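PDB 2WMF: fucolectin-related protein from Streptococcus pneumoniae, which is a family 98 glycoside hydrolase, here its catalytic module, that hydrolyses host carbohydrate antigens, probably of the blood-group type. Local coordinates for residues D263-A268 / G496-S501; T489-L494 / L509-W514; D243-W248 / F292-Y297. One frame throughout, in Å; residues are numbered along the deposited sequence.

Contact 1. Residues D263-A268 / G496-S501; sequences DMRSYA and GNFDAS
An Asx turn at Asp263, in the loop between helices 245-249 and 272-283 on the barrel side of the enzyme, receives Phe498 from the loop that joins helices 489-493 and 506-517. Met264 N gives the sole direct hydrogen bond between the segments, 2.8 Å to Phe498 O and nearly straight at 164°, with the donor tilted from the carbonyl plane. Asp263 keeps CG between its own N and its carbonyl carbon (chi1 63°), which brings the carboxylate round to Arg265. Its OD1 takes Arg265 N on the anti lone pair, closing the turn, and Arg265 NE on the syn lone pair, 3.0 Å away. Asp263 OD2 accepts from Arg265 NH2 at 2.8 Å, also on its syn side. This side-on salt bridge lies nearly in the guanidinium plane and fixes the rotation of that group. Over one guanidinium face comes Phe498 CD2, 3.5 Å from Arg265 CZ, but the two planes stand 50° apart, so the groups are not stacked flat. Phe498 CB runs beside the Asp263 carboxylate, 3.8 Å from Asp263 CG. Met264, bent at its third torsion, curls CE to 3.4 Å from Asp499 O while its CG packs on Ala500 CA. One water donates to Asp263 OD2 and to Asp499 OD2 and accepts from Phe498 N; set between two carboxylates, it probably eases their repulsion. A second water links Arg265 NH2 to Gly496 O. Within its own segment, Asp499 N bonds to Asn497 OD1 in a local Asx turn. The Asx turn at Asp263, stiffened by its side-on Arg-Asp salt bridge, is thus packed and hydrogen-bonded to the 496-501 loop, joining a beta-alpha loop of the barrel to the C-terminal region.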
loop_
_atom_site.group_PDB
_atom_site.type_symbol
_atom_site.label_atom_id
_atom_site.label_comp_id
_atom_site.label_asym_id
_atom_site.label_seq_id
_atom_site.Cartn_x
_atom_site.Cartn_y
_atom_site.Cartn_z
ATOM N N ASP A 263 -4.293 -15.662 -16.512
ATOM C CA ASP A 263 -5.041 -16.565 -15.648
ATOM C C ASP A 263 -4.701 -16.264 -14.182
ATOM O O ASP A 263 -4.116 -15.191 -13.912
ATOM C CB ASP A 263 -4.939 -18.071 -16.060
ATOM C CG ASP A 263 -3.541 -18.660 -15.998
ATOM O OD1 ASP A 263 -2.750 -18.321 -15.080
ATOM O OD2 ASP A 263 -3.234 -19.501 -16.899
ATOM N N MET A 264 -5.107 -17.123 -13.243
ATOM C CA MET A 264 -4.849 -16.838 -11.818
ATOM C C MET A 264 -3.362 -16.645 -11.550
ATOM O O MET A 264 -2.997 -15.936 -10.613
ATOM C CB MET A 264 -5.409 -17.920 -10.876
ATOM C CG MET A 264 -6.909 -17.920 -10.784
ATOM S SD MET A 264 -7.553 -19.064 -9.562
ATOM C CE MET A 264 -7.347 -20.589 -10.506
ATOM N N ARG A 265 -2.495 -17.241 -12.368
ATOM C CA ARG A 265 -1.068 -17.045 -12.167
ATOM C C ARG A 265 -0.676 -15.542 -12.253
ATOM O O ARG A 265 0.352 -15.117 -11.712
ATOM C CB ARG A 265 -0.303 -17.916 -13.142
ATOM C CG ARG A 265 -0.427 -19.364 -12.826
ATOM C CD ARG A 265 0.273 -20.248 -13.826
ATOM N NE ARG A 265 -0.476 -20.310 -15.079
ATOM C CZ ARG A 265 -0.263 -21.222 -16.038
ATOM N NH1 ARG A 265 0.728 -22.082 -15.928
ATOM N NH2 ARG A 265 -1.034 -21.237 -17.117
ATOM N N SER A 266 -1.483 -14.752 -12.951
ATOM C CA SER A 266 -1.275 -13.306 -13.032
ATOM C C SER A 266 -1.288 -12.638 -11.663
ATOM O O SER A 266 -0.521 -11.690 -11.415
ATOM C CB SER A 266 -2.287 -12.654 -14.000
ATOM O OG SER A 266 -2.218 -13.215 -15.317
ATOM N N TYR A 267 -2.130 -13.106 -10.738
ATOM C CA TYR A 267 -2.127 -12.445 -9.423
ATOM C C TYR A 267 -0.905 -12.815 -8.581
ATOM O O TYR A 267 -0.661 -12.220 -7.514
ATOM C CB TYR A 267 -3.432 -12.644 -8.653
ATOM C CG TYR A 267 -3.808 -14.026 -8.163
ATOM C CD1 TYR A 267 -2.941 -14.804 -7.391
ATOM C CD2 TYR A 267 -5.131 -14.506 -8.342
ATOM C CE1 TYR A 267 -3.347 -16.065 -6.898
ATOM C CE2 TYR A 267 -5.541 -15.755 -7.834
ATOM C CZ TYR A 267 -4.661 -16.537 -7.123
ATOM O OH TYR A 267 -5.101 -17.742 -6.585
ATOM N N ALA A 268 -0.120 -13.794 -9.069
ATOM C CA ALA A 268 1.134 -14.197 -8.443
ATOM C C ALA A 268 2.358 -13.709 -9.232
ATOM O O ALA A 268 3.481 -14.199 -9.036
ATOM C CB ALA A 268 1.150 -15.761 -8.227
ATOM N N GLY A 496 -2.079 -27.058 -17.210
ATOM C CA GLY A 496 -3.289 -26.987 -16.395
ATOM C C GLY A 496 -4.153 -25.785 -16.700
ATOM O O GLY A 496 -3.699 -24.814 -17.291
ATOM N N ASN A 497 -5.398 -25.874 -16.226
ATOM C CA ASN A 497 -6.351 -24.782 -16.253
ATOM C C ASN A 497 -6.238 -24.022 -14.925
ATOM O O ASN A 497 -6.491 -24.572 -13.849
ATOM C CB ASN A 497 -7.778 -25.306 -16.427
ATOM C CG ASN A 497 -8.798 -24.206 -16.608
ATOM O OD1 ASN A 497 -8.477 -23.023 -16.786
ATOM N ND2 ASN A 497 -10.077 -24.611 -16.590
ATOM N N PHE A 498 -5.852 -22.759 -15.020
ATOM C CA PHE A 498 -5.801 -21.849 -13.860
ATOM C C PHE A 498 -6.666 -20.606 -14.097
ATOM O O PHE A 498 -6.444 -19.564 -13.482
ATOM C CB PHE A 498 -4.355 -21.435 -13.536
ATOM C CG PHE A 498 -3.476 -22.585 -13.215
ATOM C CD1 PHE A 498 -3.611 -23.246 -12.000
ATOM C CD2 PHE A 498 -2.608 -23.118 -14.174
ATOM C CE1 PHE A 498 -2.827 -24.357 -11.707
ATOM C CE2 PHE A 498 -1.792 -24.228 -13.865
ATOM C CZ PHE A 498 -1.922 -24.843 -12.658
ATOM N N ASP A 499 -7.684 -20.711 -14.952
ATOM C CA ASP A 499 -8.546 -19.557 -15.234
ATOM C C ASP A 499 -9.205 -19.024 -13.955
ATOM O O ASP A 499 -9.513 -19.798 -13.029
ATOM C CB ASP A 499 -9.613 -19.940 -16.230
ATOM C CG ASP A 499 -9.070 -20.102 -17.648
ATOM O OD1 ASP A 499 -9.945 -20.383 -18.516
ATOM O OD2 ASP A 499 -7.831 -19.954 -17.892
ATOM N N ALA A 500 -9.379 -17.704 -13.912
ATOM C CA ALA A 500 -9.998 -17.011 -12.772
ATOM C C ALA A 500 -11.438 -17.468 -12.535
ATOM O O ALA A 500 -11.958 -17.330 -11.424
ATOM C CB ALA A 500 -9.929 -15.484 -12.969
ATOM N N SER A 501 -12.056 -18.113 -13.535
ATOM C CA SER A 501 -13.362 -18.739 -13.299
ATOM C C SER A 501 -13.270 -19.880 -12.250
ATOM O O SER A 501 -14.305 -20.326 -11.732
ATOM C CB SER A 501 -13.983 -19.254 -14.586
ATOM O OG SER A 501 -13.228 -20.321 -15.068
HETATM O O HOH W 1 -5.374 -21.268 -17.455
HETATM O O HOH W 2 -1.286 -23.981 -18.362
#

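Contact 2. Residues T489-L494 / L509-W514; sequences TAMWAL and LELANW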
loop_
_atom_site.group_PDB
_atom_site.type_symbol
_atom_site.label_atom_id
_atom_site.label_comp_id
_atom_site.label_asym_id
_atom_site.label_seq_id
_atom_site.Cartn_x
_atom_site.Cartn_y
_atom_site.Cartn_z
ATOM N N THR A 489 8.833 -17.569 -14.423
ATOM C CA THR A 489 8.792 -18.442 -15.606
ATOM C C THR A 489 8.325 -19.876 -15.273
ATOM O O THR A 489 7.463 -20.424 -15.988
ATOM C CB THR A 489 10.206 -18.487 -16.319
ATOM O OG1 THR A 489 10.613 -17.156 -16.687
ATOM C CG2 THR A 489 10.140 -19.375 -17.551
ATOM N N ALA A 490 8.849 -20.483 -14.203
ATOM C CA ALA A 490 8.445 -21.859 -13.875
ATOM C C ALA A 490 6.918 -21.980 -13.682
ATOM O O ALA A 490 6.272 -22.900 -14.191
ATOM C CB ALA A 490 9.182 -22.381 -12.663
ATOM N N MET A 491 6.336 -21.023 -12.958
ATOM C CA MET A 491 4.926 -21.084 -12.674
ATOM C C MET A 491 4.130 -20.985 -13.996
ATOM O O MET A 491 3.133 -21.720 -14.222
ATOM C CB MET A 491 4.544 -19.937 -11.717
ATOM C CG MET A 491 3.056 -19.864 -11.411
ATOM S SD MET A 491 2.681 -18.523 -10.264
ATOM C CE MET A 491 3.335 -17.129 -11.223
ATOM N N TRP A 492 4.586 -20.099 -14.886
ATOM C CA TRP A 492 3.903 -19.886 -16.171
ATOM C C TRP A 492 4.065 -21.053 -17.118
ATOM O O TRP A 492 3.275 -21.154 -18.053
ATOM C CB TRP A 492 4.332 -18.561 -16.813
ATOM C CG TRP A 492 3.628 -17.391 -16.181
ATOM C CD1 TRP A 492 4.139 -16.477 -15.295
ATOM C CD2 TRP A 492 2.237 -17.079 -16.327
ATOM N NE1 TRP A 492 3.147 -15.595 -14.912
ATOM C CE2 TRP A 492 1.973 -15.950 -15.533
ATOM C CE3 TRP A 492 1.195 -17.641 -17.073
ATOM C CZ2 TRP A 492 0.713 -15.395 -15.437
ATOM C CZ3 TRP A 492 -0.053 -17.088 -16.978
ATOM C CH2 TRP A 492 -0.279 -15.938 -16.190
ATOM N N ALA A 493 5.071 -21.903 -16.880
ATOM C CA ALA A 493 5.339 -23.092 -17.720
ATOM C C ALA A 493 4.473 -24.306 -17.395
ATOM O O ALA A 493 4.445 -25.265 -18.165
ATOM C CB ALA A 493 6.877 -23.442 -17.717
ATOM N N LEU A 494 3.746 -24.270 -16.284
ATOM C CA LEU A 494 2.985 -25.419 -15.830
ATOM C C LEU A 494 1.824 -25.704 -16.765
ATOM O O LEU A 494 1.190 -24.775 -17.256
ATOM C CB LEU A 494 2.387 -25.144 -14.431
ATOM C CG LEU A 494 3.318 -24.799 -13.274
ATOM C CD1 LEU A 494 2.463 -24.552 -11.985
ATOM C CD2 LEU A 494 4.291 -25.921 -13.053
ATOM N N LEU A 509 -6.746 -24.089 -5.477
ATOM C CA LEU A 509 -5.972 -24.805 -4.448
ATOM C C LEU A 509 -4.734 -25.512 -5.020
ATOM O O LEU A 509 -3.698 -25.507 -4.386
ATOM C CB LEU A 509 -6.841 -25.782 -3.685
ATOM C CG LEU A 509 -7.972 -25.223 -2.860
ATOM C CD1 LEU A 509 -8.704 -26.403 -2.183
ATOM C CD2 LEU A 509 -7.441 -24.193 -1.811
ATOM N N GLU A 510 -4.831 -26.073 -6.235
ATOM C CA GLU A 510 -3.659 -26.664 -6.906
ATOM C C GLU A 510 -2.542 -25.653 -7.056
ATOM O O GLU A 510 -1.359 -25.941 -6.741
ATOM C CB GLU A 510 -4.002 -27.325 -8.277
ATOM C CG GLU A 510 -2.718 -27.751 -9.059
ATOM C CD GLU A 510 -2.942 -28.183 -10.524
ATOM O OE1 GLU A 510 -1.917 -28.354 -11.245
ATOM O OE2 GLU A 510 -4.115 -28.307 -10.958
ATOM N N LEU A 511 -2.903 -24.445 -7.522
ATOM C CA LEU A 511 -1.918 -23.370 -7.641
ATOM C C LEU A 511 -1.291 -23.041 -6.279
ATOM O O LEU A 511 -0.074 -22.899 -6.165
ATOM C CB LEU A 511 -2.538 -22.108 -8.254
ATOM C CG LEU A 511 -1.624 -20.909 -8.460
ATOM C CD1 LEU A 511 -0.350 -21.295 -9.275
ATOM C CD2 LEU A 511 -2.384 -19.702 -9.088
ATOM N N ALA A 512 -2.156 -22.962 -5.261
ATOM C CA ALA A 512 -1.696 -22.635 -3.869
ATOM C C ALA A 512 -0.731 -23.745 -3.355
ATOM O O ALA A 512 0.274 -23.479 -2.673
ATOM C CB ALA A 512 -2.886 -22.460 -2.926
ATOM N N ASN A 513 -1.055 -24.993 -3.671
ATOM C CA ASN A 513 -0.239 -26.118 -3.262
ATOM C C ASN A 513 1.135 -26.054 -3.953
ATOM O O ASN A 513 2.193 -26.215 -3.322
ATOM C CB ASN A 513 -0.979 -27.442 -3.574
ATOM C CG ASN A 513 -2.185 -27.698 -2.675
ATOM O OD1 ASN A 513 -2.303 -27.145 -1.568
ATOM N ND2 ASN A 513 -3.105 -28.543 -3.162
ATOM N N TRP A 514 1.123 -25.781 -5.268
ATOM C CA TRP A 514 2.354 -25.633 -6.024
ATOM C C TRP A 514 3.205 -24.511 -5.406
ATOM O O TRP A 514 4.440 -24.628 -5.263
ATOM C CB TRP A 514 2.028 -25.344 -7.506
ATOM C CG TRP A 514 3.250 -25.300 -8.353
ATOM C CD1 TRP A 514 3.830 -26.371 -8.992
ATOM C CD2 TRP A 514 4.080 -24.173 -8.617
ATOM N NE1 TRP A 514 4.960 -25.983 -9.643
ATOM C CE2 TRP A 514 5.152 -24.637 -9.446
ATOM C CE3 TRP A 514 4.035 -22.809 -8.262
ATOM C CZ2 TRP A 514 6.156 -23.807 -9.890
ATOM C CZ3 TRP A 514 5.060 -21.988 -8.700
ATOM C CH2 TRP A 514 6.107 -22.487 -9.510
#
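Helix 489-493 and the 509-514 part of helix 506-517 run roughly antiparallel, their axes 145° apart in direction and no closer than 12.1 Å. Even the nearest pair of CA atoms, Met491 and Trp514, is 8.5 Å apart, so large side chains have to span the gap, and no hydrogen bond crosses it. Trp514 does most of this. Having CG anti to its backbone N (chi1 -175°) carries the indole across the gap to the other segment. Leu494, which follows Ala493 in the chain, sets CD1 over one face of it: the methyl is 3.5 Å from the centroid of the five-membered ring and only 2° off the normal, a well-centred CH-pi contact. The second methyl, CD2, reaches the same pyrrole part, 3.5 Å from Trp514 NE1. The benzo end of the indole pushes further in, against the helix itself. Met491 CA lies 3.7 Å from Trp514 CH2, and Met491 CB is equally near Trp514 CZ3, the two side chains crossing at a slant. Ala490 CB adds a looser touch on Trp514 CZ2, at 4.3 Å. Past the benzo rim, on the side of the plane where Leu494 sits, the Met491 chain is extended as far as its sulfur, so that SD comes to 4.2 Å from Leu511 CD1, one turn back on the partner helix. Elsewhere the helices are tied to other parts of the chain: Trp492 NE1 bonds to Ser269 OG, Ala512 O to Thr301 OG1 and Asn513 OD1 to Asn302 ND2. The whole is a pair of roughly antiparallel helices, successive in the chain and held apart by a tryptophan, inserted in the C-terminal region between strands 477-482 and 529-536 of its two antiparallel sheets.

Contact 3. Residues D243-W248 / F292-Y297; sequences DTWKWW and FECAAY
Thr244 N bonds to Glu293 O at 2.8 Å, nearly straight (170°), although the donor stands above the carbonyl plane. Cys294 N answers with a 3.1 Å bond to Thr244 OG1. The Thr244 hydroxyl sits between its own N and carbonyl carbon (chi1 62°), which sets OG1 where it meets Cys294 N and leaves CG2 to face Tyr297; OG1 also pairs with Tyr267 O. Asp243 OD1 caps the following helix by accepting from Trp245 N, which meets it from above the carboxylate plane, and lies 3.3 Å from Glu293 CB, while OD2 pairs with Thr214 OG1. Two waters extend the network. One donates to both Asp243 OD2 and Glu293 OE1; the other accepts from Trp245 NE1 in a long bond and donates to the same OE1. Asp243 and Glu293 form a parallel bridge between strands 237-243 and 289-293, the last two of the eight-stranded beta/alpha barrel, at their C-terminal ends. A cis peptide joins Glu293 to Cys294, which is the N-cap of helix 295-298. Around the polar core, Cys294 CB packs 3.7 Å from Trp245 NE1, with its sulfur oblique to the indole. Thr244 CG2 meets the edge of the Tyr297 ring, 3.9 Å from Tyr297 CD2, and Tyr297 OH bonds to Glu270 O.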
loop_
_atom_site.group_PDB
_atom_site.type_symbol
_atom_site.label_atom_id
_atom_site.label_comp_id
_atom_site.label_asym_id
_atom_site.label_seq_id
_atom_site.Cartn_x
_atom_site.Cartn_y
_atom_site.Cartn_z
ATOM N N ASP A 243 -3.388 -4.576 -4.270
ATOM C CA ASP A 243 -4.014 -5.781 -4.837
ATOM C C ASP A 243 -3.297 -6.255 -6.096
ATOM O O ASP A 243 -3.370 -5.596 -7.134
ATOM C CB ASP A 243 -5.505 -5.546 -5.110
ATOM C CG ASP A 243 -6.232 -6.796 -5.580
ATOM O OD1 ASP A 243 -5.617 -7.883 -5.576
ATOM O OD2 ASP A 243 -7.440 -6.648 -5.888
ATOM N N THR A 244 -2.676 -7.421 -6.007
ATOM C CA THR A 244 -1.904 -7.978 -7.154
ATOM C C THR A 244 -2.839 -8.524 -8.262
ATOM O O THR A 244 -2.373 -8.818 -9.361
ATOM C CB THR A 244 -0.915 -9.048 -6.732
ATOM O OG1 THR A 244 -1.613 -10.148 -6.158
ATOM C CG2 THR A 244 0.146 -8.471 -5.704
ATOM N N TRP A 245 -4.146 -8.610 -7.973
ATOM C CA TRP A 245 -5.138 -8.861 -9.035
ATOM C C TRP A 245 -5.074 -7.769 -10.114
ATOM O O TRP A 245 -5.537 -7.984 -11.243
ATOM C CB TRP A 245 -6.570 -8.953 -8.481
ATOM C CG TRP A 245 -6.999 -10.277 -7.930
ATOM C CD1 TRP A 245 -7.100 -10.642 -6.618
ATOM C CD2 TRP A 245 -7.464 -11.400 -8.690
ATOM N NE1 TRP A 245 -7.570 -11.922 -6.514
ATOM C CE2 TRP A 245 -7.838 -12.407 -7.765
ATOM C CE3 TRP A 245 -7.621 -11.646 -10.047
ATOM C CZ2 TRP A 245 -8.311 -13.670 -8.167
ATOM C CZ3 TRP A 245 -8.119 -12.899 -10.452
ATOM C CH2 TRP A 245 -8.437 -13.894 -9.501
ATOM N N LYS A 246 -4.518 -6.591 -9.795
ATOM C CA LYS A 246 -4.316 -5.568 -10.866
ATOM C C LYS A 246 -3.551 -6.174 -12.067
ATOM O O LYS A 246 -3.786 -5.771 -13.245
ATOM C CB LYS A 246 -3.635 -4.305 -10.348
ATOM C CG LYS A 246 -2.119 -4.398 -10.084
ATOM C CD LYS A 246 -1.500 -3.044 -9.774
ATOM C CE LYS A 246 -2.075 -2.380 -8.543
ATOM N NZ LYS A 246 -1.919 -3.149 -7.273
ATOM N N TRP A 247 -2.622 -7.076 -11.767
ATOM C CA TRP A 247 -1.765 -7.658 -12.797
ATOM C C TRP A 247 -2.649 -8.444 -13.807
ATOM O O TRP A 247 -2.481 -8.345 -15.042
ATOM C CB TRP A 247 -0.654 -8.523 -12.174
ATOM C CG TRP A 247 0.586 -8.678 -12.999
ATOM C CD1 TRP A 247 0.943 -9.767 -13.705
ATOM C CD2 TRP A 247 1.654 -7.735 -13.151
ATOM N NE1 TRP A 247 2.180 -9.588 -14.310
ATOM C CE2 TRP A 247 2.617 -8.319 -14.011
ATOM C CE3 TRP A 247 1.904 -6.453 -12.630
ATOM C CZ2 TRP A 247 3.821 -7.672 -14.328
ATOM C CZ3 TRP A 247 3.085 -5.817 -12.974
ATOM C CH2 TRP A 247 4.013 -6.409 -13.816
ATOM N N TRP A 248 -3.611 -9.182 -13.266
ATOM C CA TRP A 248 -4.646 -9.922 -14.054
ATOM C C TRP A 248 -5.557 -8.952 -14.797
ATOM O O TRP A 248 -5.847 -9.143 -15.980
ATOM C CB TRP A 248 -5.461 -10.794 -13.107
ATOM C CG TRP A 248 -6.519 -11.623 -13.778
ATOM C CD1 TRP A 248 -6.371 -12.867 -14.338
ATOM C CD2 TRP A 248 -7.881 -11.261 -13.935
ATOM N NE1 TRP A 248 -7.582 -13.291 -14.846
ATOM C CE2 TRP A 248 -8.523 -12.326 -14.597
ATOM C CE3 TRP A 248 -8.639 -10.142 -13.565
ATOM C CZ2 TRP A 248 -9.867 -12.305 -14.911
ATOM C CZ3 TRP A 248 -9.997 -10.133 -13.874
ATOM C CH2 TRP A 248 -10.591 -11.210 -14.558
ATOM N N PHE A 292 -3.443 -6.286 1.827
ATOM C CA PHE A 292 -2.966 -6.918 0.596
ATOM C C PHE A 292 -3.895 -8.003 0.082
ATOM O O PHE A 292 -4.510 -8.736 0.871
ATOM C CB PHE A 292 -1.580 -7.557 0.801
ATOM C CG PHE A 292 -0.575 -6.563 1.260
ATOM C CD1 PHE A 292 0.165 -5.823 0.344
ATOM C CD2 PHE A 292 -0.454 -6.273 2.617
ATOM C CE1 PHE A 292 1.058 -4.850 0.765
ATOM C CE2 PHE A 292 0.435 -5.278 3.068
ATOM C CZ PHE A 292 1.168 -4.547 2.125
ATOM N N GLU A 293 -3.946 -8.100 -1.240
ATOM C CA GLU A 293 -4.439 -9.282 -1.950
ATOM C C GLU A 293 -3.516 -9.477 -3.147
ATOM O O GLU A 293 -2.766 -8.586 -3.480
ATOM C CB GLU A 293 -5.869 -9.033 -2.474
ATOM C CG GLU A 293 -6.916 -8.766 -1.440
ATOM C CD GLU A 293 -8.360 -8.700 -2.003
ATOM O OE1 GLU A 293 -8.689 -9.483 -2.939
ATOM O OE2 GLU A 293 -9.152 -7.861 -1.504
ATOM N N CYS A 294 -3.557 -10.623 -3.825
ATOM C CA CYS A 294 -4.204 -11.890 -3.414
ATOM C C CYS A 294 -3.273 -12.707 -2.496
ATOM O O CYS A 294 -2.117 -12.990 -2.856
ATOM C CB CYS A 294 -4.484 -12.723 -4.650
ATOM S SG CYS A 294 -5.157 -14.386 -4.300
ATOM N N ALA A 295 -3.806 -13.086 -1.325
ATOM C CA ALA A 295 -3.065 -13.679 -0.207
ATOM C C ALA A 295 -2.359 -14.969 -0.530
ATOM O O ALA A 295 -1.374 -15.305 0.113
ATOM C CB ALA A 295 -4.023 -13.897 0.989
ATOM N N ALA A 296 -2.815 -15.668 -1.586
ATOM C CA ALA A 296 -2.075 -16.836 -2.035
ATOM C C ALA A 296 -0.672 -16.491 -2.478
ATOM O O ALA A 296 0.242 -17.345 -2.379
ATOM C CB ALA A 296 -2.821 -17.637 -3.152
ATOM N N TYR A 297 -0.519 -15.287 -3.034
ATOM C CA TYR A 297 0.776 -14.744 -3.383
ATOM C C TYR A 297 1.376 -13.849 -2.307
ATOM O O TYR A 297 2.543 -13.961 -1.991
ATOM C CB TYR A 297 0.647 -13.920 -4.658
ATOM C CG TYR A 297 1.938 -13.297 -5.167
ATOM C CD1 TYR A 297 3.078 -14.051 -5.363
ATOM C CD2 TYR A 297 1.993 -11.932 -5.510
ATOM C CE1 TYR A 297 4.212 -13.509 -5.887
ATOM C CE2 TYR A 297 3.130 -11.382 -6.033
ATOM C CZ TYR A 297 4.253 -12.140 -6.218
ATOM O OH TYR A 297 5.424 -11.603 -6.759
HETATM O O HOH W 3 -9.522 -8.126 -5.176
HETATM O O HOH W 4 -7.808 -12.041 -3.252
#

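Contact 1 is the middle piece, its centre about 9 Å from that of contact 2 and about 11 Å from that of contact 3. It joins contact 2 through Arg265 NH1, which lies 3.0 Å from Met491 O and equally far from Leu494 O, both probable hydrogen bonds. Toward contact 3, Tyr267 O is 2.7 Å from Thr244 OG1, and the Tyr267 ring meets Trp245 edge-to-face. Contacts 2 and 3 do not touch, their nearest atoms being about 5 Å apart. The 263-268 loop thus connects the C-terminal helix pair to the C-terminal end of the barrel, where the active site probably lies, as in other barrels of this fold.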